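PDB 2CKS: endoglucanase E-5 from Thermobifida fusca, which cleaves internal beta-1,4-glucosidic linkages in cellulose, lichenin and cereal beta-glucans, here represented by its family 5 catalytic domain. Local coordinates for residues Trp262-Tyr267 and Gly297-Ser302. Numbering follows the deposited sequence. Where two conformers were deposited one is given.
Sequences WTKWNY and GQWVRS
The aliphatic part of Lys264 and the CB and CG2 side of Val300 meet where the last barrel strand, 262-265, packs against helix 295-304, the last of the chain, their local axes nearly antiparallel at 165°. Followed outward, the lysine chain first lies near the helix at CB, 4.1 Å from Val300 CG2. With CG anti to the backbone N (chi1 178°) and chi2 also extended, CD is carried out to Val300, reaching its CB at 3.6 Å and lying almost as close to CG2. The same CD comes up to the edge of the Trp299 ring, near its plane, 4.3 Å from CZ3. An extended chi3 then places CE, and a turn about the CD-CE bond (chi4 -57°) swings NZ back; in the conformer described here it donates to Trp265 O, the carbonyl of the next residue, at 3.0 Å, approaching from above the carbonyl plane rather than along a lone pair. Val300 CG2 also serves Trp262, whose six-membered ring meets it obliquely through CZ3 at 3.7 Å and CH2 slightly farther off. Met31 of the first barrel strand touches both Lys264 and Val300, while Trp299 stacks on Phe245 and bonds through NE1 to Asp249, tying the cluster to helix 245-258. The contact joins the last strand of the TIM barrel to the C-terminal helix packed outside it, with Lys264 about 8 Å from Glu231, the probable nucleophile, side chain to side chain. Across the interface the lysine thus acts as a hydrocarbon: methylenes supply the apolar packing, and the amino group of this buried residue, presumably charged, turns to a backbone carbonyl, consistent with a polar end held apart from the valine.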
loop_
_atom_site.group_PDB
_atom_site.type_symbol
_atom_site.label_atom_id
_atom_site.label_comp_id
_atom_site.label_asym_id
_atom_site.label_seq_id
_atom_site.Cartn_x
_atom_site.Cartn_y
_atom_site.Cartn_z
ATOM N N TRP A 262 -4.337 6.538 -0.280
ATOM C CA TRP A 262 -3.759 5.804 -1.389
ATOM C C TRP A 262 -2.249 5.924 -1.496
ATOM O O TRP A 262 -1.648 6.910 -1.063
ATOM C CB TRP A 262 -4.386 6.236 -2.720
ATOM C CG TRP A 262 -4.473 7.734 -3.051
ATOM C CD1 TRP A 262 -5.585 8.516 -2.949
ATOM C CD2 TRP A 262 -3.454 8.574 -3.632
ATOM N NE1 TRP A 262 -5.327 9.787 -3.409
ATOM C CE2 TRP A 262 -4.029 9.852 -3.838
ATOM C CE3 TRP A 262 -2.104 8.388 -3.964
ATOM C CZ2 TRP A 262 -3.308 10.927 -4.366
ATOM C CZ3 TRP A 262 -1.398 9.457 -4.516
ATOM C CH2 TRP A 262 -2.002 10.704 -4.707
ATOM N N THR A 263 -1.657 4.889 -2.088
ATOM C CA THR A 263 -0.251 4.881 -2.471
ATOM C C THR A 263 -0.152 4.390 -3.906
ATOM O O THR A 263 -0.531 3.254 -4.199
ATOM C CB THR A 263 0.600 3.979 -1.519
ATOM O OG1 THR A 263 -0.077 2.744 -1.234
ATOM C CG2 THR A 263 0.797 4.638 -0.179
ATOM N N LYS A 264 0.367 5.233 -4.798
ATOM C CA LYS A 264 0.428 4.900 -6.211
ATOM C C LYS A 264 1.601 3.969 -6.514
ATOM O O LYS A 264 2.686 4.109 -5.954
ATOM C CB LYS A 264 0.548 6.162 -7.073
ATOM C CG LYS A 264 0.661 5.865 -8.564
ATOM C CD LYS A 264 0.598 7.092 -9.427
ATOM C CE LYS A 264 0.465 6.704 -10.881
ATOM N NZ LYS A 264 1.571 5.811 -11.334
ATOM N N TRP A 265 1.360 3.033 -7.423
ATOM C CA TRP A 265 2.387 2.151 -7.958
ATOM C C TRP A 265 3.003 2.873 -9.155
ATOM O O TRP A 265 2.281 3.171 -10.104
ATOM C CB TRP A 265 1.690 0.877 -8.428
ATOM C CG TRP A 265 2.559 -0.271 -8.811
ATOM C CD1 TRP A 265 2.738 -0.762 -10.066
ATOM C CD2 TRP A 265 3.303 -1.136 -7.934
ATOM N NE1 TRP A 265 3.581 -1.846 -10.035
ATOM C CE2 TRP A 265 3.937 -2.099 -8.740
ATOM C CE3 TRP A 265 3.515 -1.178 -6.551
ATOM C CZ2 TRP A 265 4.753 -3.097 -8.211
ATOM C CZ3 TRP A 265 4.332 -2.164 -6.027
ATOM C CH2 TRP A 265 4.936 -3.113 -6.861
ATOM N N ASN A 266 4.297 3.199 -9.159
ATOM C CA ASN A 266 5.261 2.947 -8.088
ATOM C C ASN A 266 6.428 3.953 -8.176
ATOM O O ASN A 266 6.603 4.617 -9.206
ATOM C CB ASN A 266 5.792 1.517 -8.192
ATOM C CG ASN A 266 6.504 1.252 -9.506
ATOM O OD1 ASN A 266 7.663 1.634 -9.680
ATOM N ND2 ASN A 266 5.803 0.622 -10.453
ATOM N N TYR A 267 7.212 4.033 -7.097
ATOM C CA TYR A 267 8.350 4.943 -6.951
ATOM C C TYR A 267 9.646 4.226 -7.349
ATOM O O TYR A 267 10.423 3.761 -6.494
ATOM C CB TYR A 267 8.427 5.415 -5.491
ATOM C CG TYR A 267 9.164 6.714 -5.275
ATOM C CD1 TYR A 267 8.650 7.923 -5.752
ATOM C CD2 TYR A 267 10.368 6.741 -4.580
ATOM C CE1 TYR A 267 9.314 9.121 -5.534
ATOM C CE2 TYR A 267 11.045 7.944 -4.369
ATOM C CZ TYR A 267 10.513 9.125 -4.848
ATOM O OH TYR A 267 11.196 10.305 -4.646
ATOM N N GLY A 297 4.182 10.081 -13.434
ATOM C CA GLY A 297 4.968 10.685 -12.373
ATOM C C GLY A 297 4.645 12.150 -12.148
ATOM O O GLY A 297 4.462 12.584 -11.019
ATOM N N GLN A 298 4.573 12.925 -13.222
ATOM C CA GLN A 298 4.226 14.336 -13.097
ATOM C C GLN A 298 2.801 14.481 -12.566
ATOM O O GLN A 298 2.535 15.350 -11.746
ATOM C CB GLN A 298 4.381 15.092 -14.417
ATOM C CG GLN A 298 4.222 16.617 -14.252
ATOM C CD GLN A 298 5.076 17.211 -13.117
ATOM O OE1 GLN A 298 6.303 17.289 -13.230
ATOM N NE2 GLN A 298 4.424 17.607 -12.012
ATOM N N TRP A 299 1.910 13.603 -13.022
ATOM C CA TRP A 299 0.509 13.625 -12.626
ATOM C C TRP A 299 0.382 13.389 -11.131
ATOM O O TRP A 299 -0.273 14.157 -10.444
ATOM C CB TRP A 299 -0.277 12.582 -13.422
ATOM C CG TRP A 299 -1.700 12.435 -13.051
ATOM C CD1 TRP A 299 -2.751 13.142 -13.547
ATOM C CD2 TRP A 299 -2.246 11.502 -12.122
ATOM N NE1 TRP A 299 -3.926 12.713 -12.975
ATOM C CE2 TRP A 299 -3.643 11.696 -12.102
ATOM C CE3 TRP A 299 -1.699 10.504 -11.310
ATOM C CZ2 TRP A 299 -4.492 10.943 -11.293
ATOM C CZ3 TRP A 299 -2.549 9.755 -10.506
ATOM C CH2 TRP A 299 -3.924 9.985 -10.502
ATOM N N VAL A 300 1.032 12.353 -10.612
ATOM C CA VAL A 300 0.887 12.050 -9.187
ATOM C C VAL A 300 1.600 13.063 -8.290
ATOM O O VAL A 300 1.100 13.403 -7.215
ATOM C CB VAL A 300 1.289 10.587 -8.830
ATOM C CG1 VAL A 300 2.802 10.379 -8.866
ATOM C CG2 VAL A 300 0.763 10.212 -7.476
ATOM N N ARG A 301 2.755 13.548 -8.732
ATOM C CA ARG A 301 3.496 14.545 -7.972
ATOM C C ARG A 301 2.642 15.795 -7.817
ATOM O O ARG A 301 2.596 16.388 -6.744
ATOM C CB ARG A 301 4.822 14.875 -8.661
ATOM C CG ARG A 301 5.733 15.791 -7.865
ATOM C CD ARG A 301 7.120 15.919 -8.471
ATOM N NE ARG A 301 7.907 16.984 -7.851
ATOM C CZ ARG A 301 7.764 18.288 -8.093
ATOM N NH1 ARG A 301 6.851 18.735 -8.951
ATOM N NH2 ARG A 301 8.553 19.158 -7.464
ATOM N N SER A 302 1.940 16.165 -8.882
ATOM C CA SER A 302 1.070 17.333 -8.855
ATOM C C SER A 302 -0.105 17.128 -7.903
ATOM O O SER A 302 -0.474 18.052 -7.189
ATOM C CB SER A 302 0.591 17.668 -10.258
ATOM O OG SER A 302 1.665 18.230 -10.987
#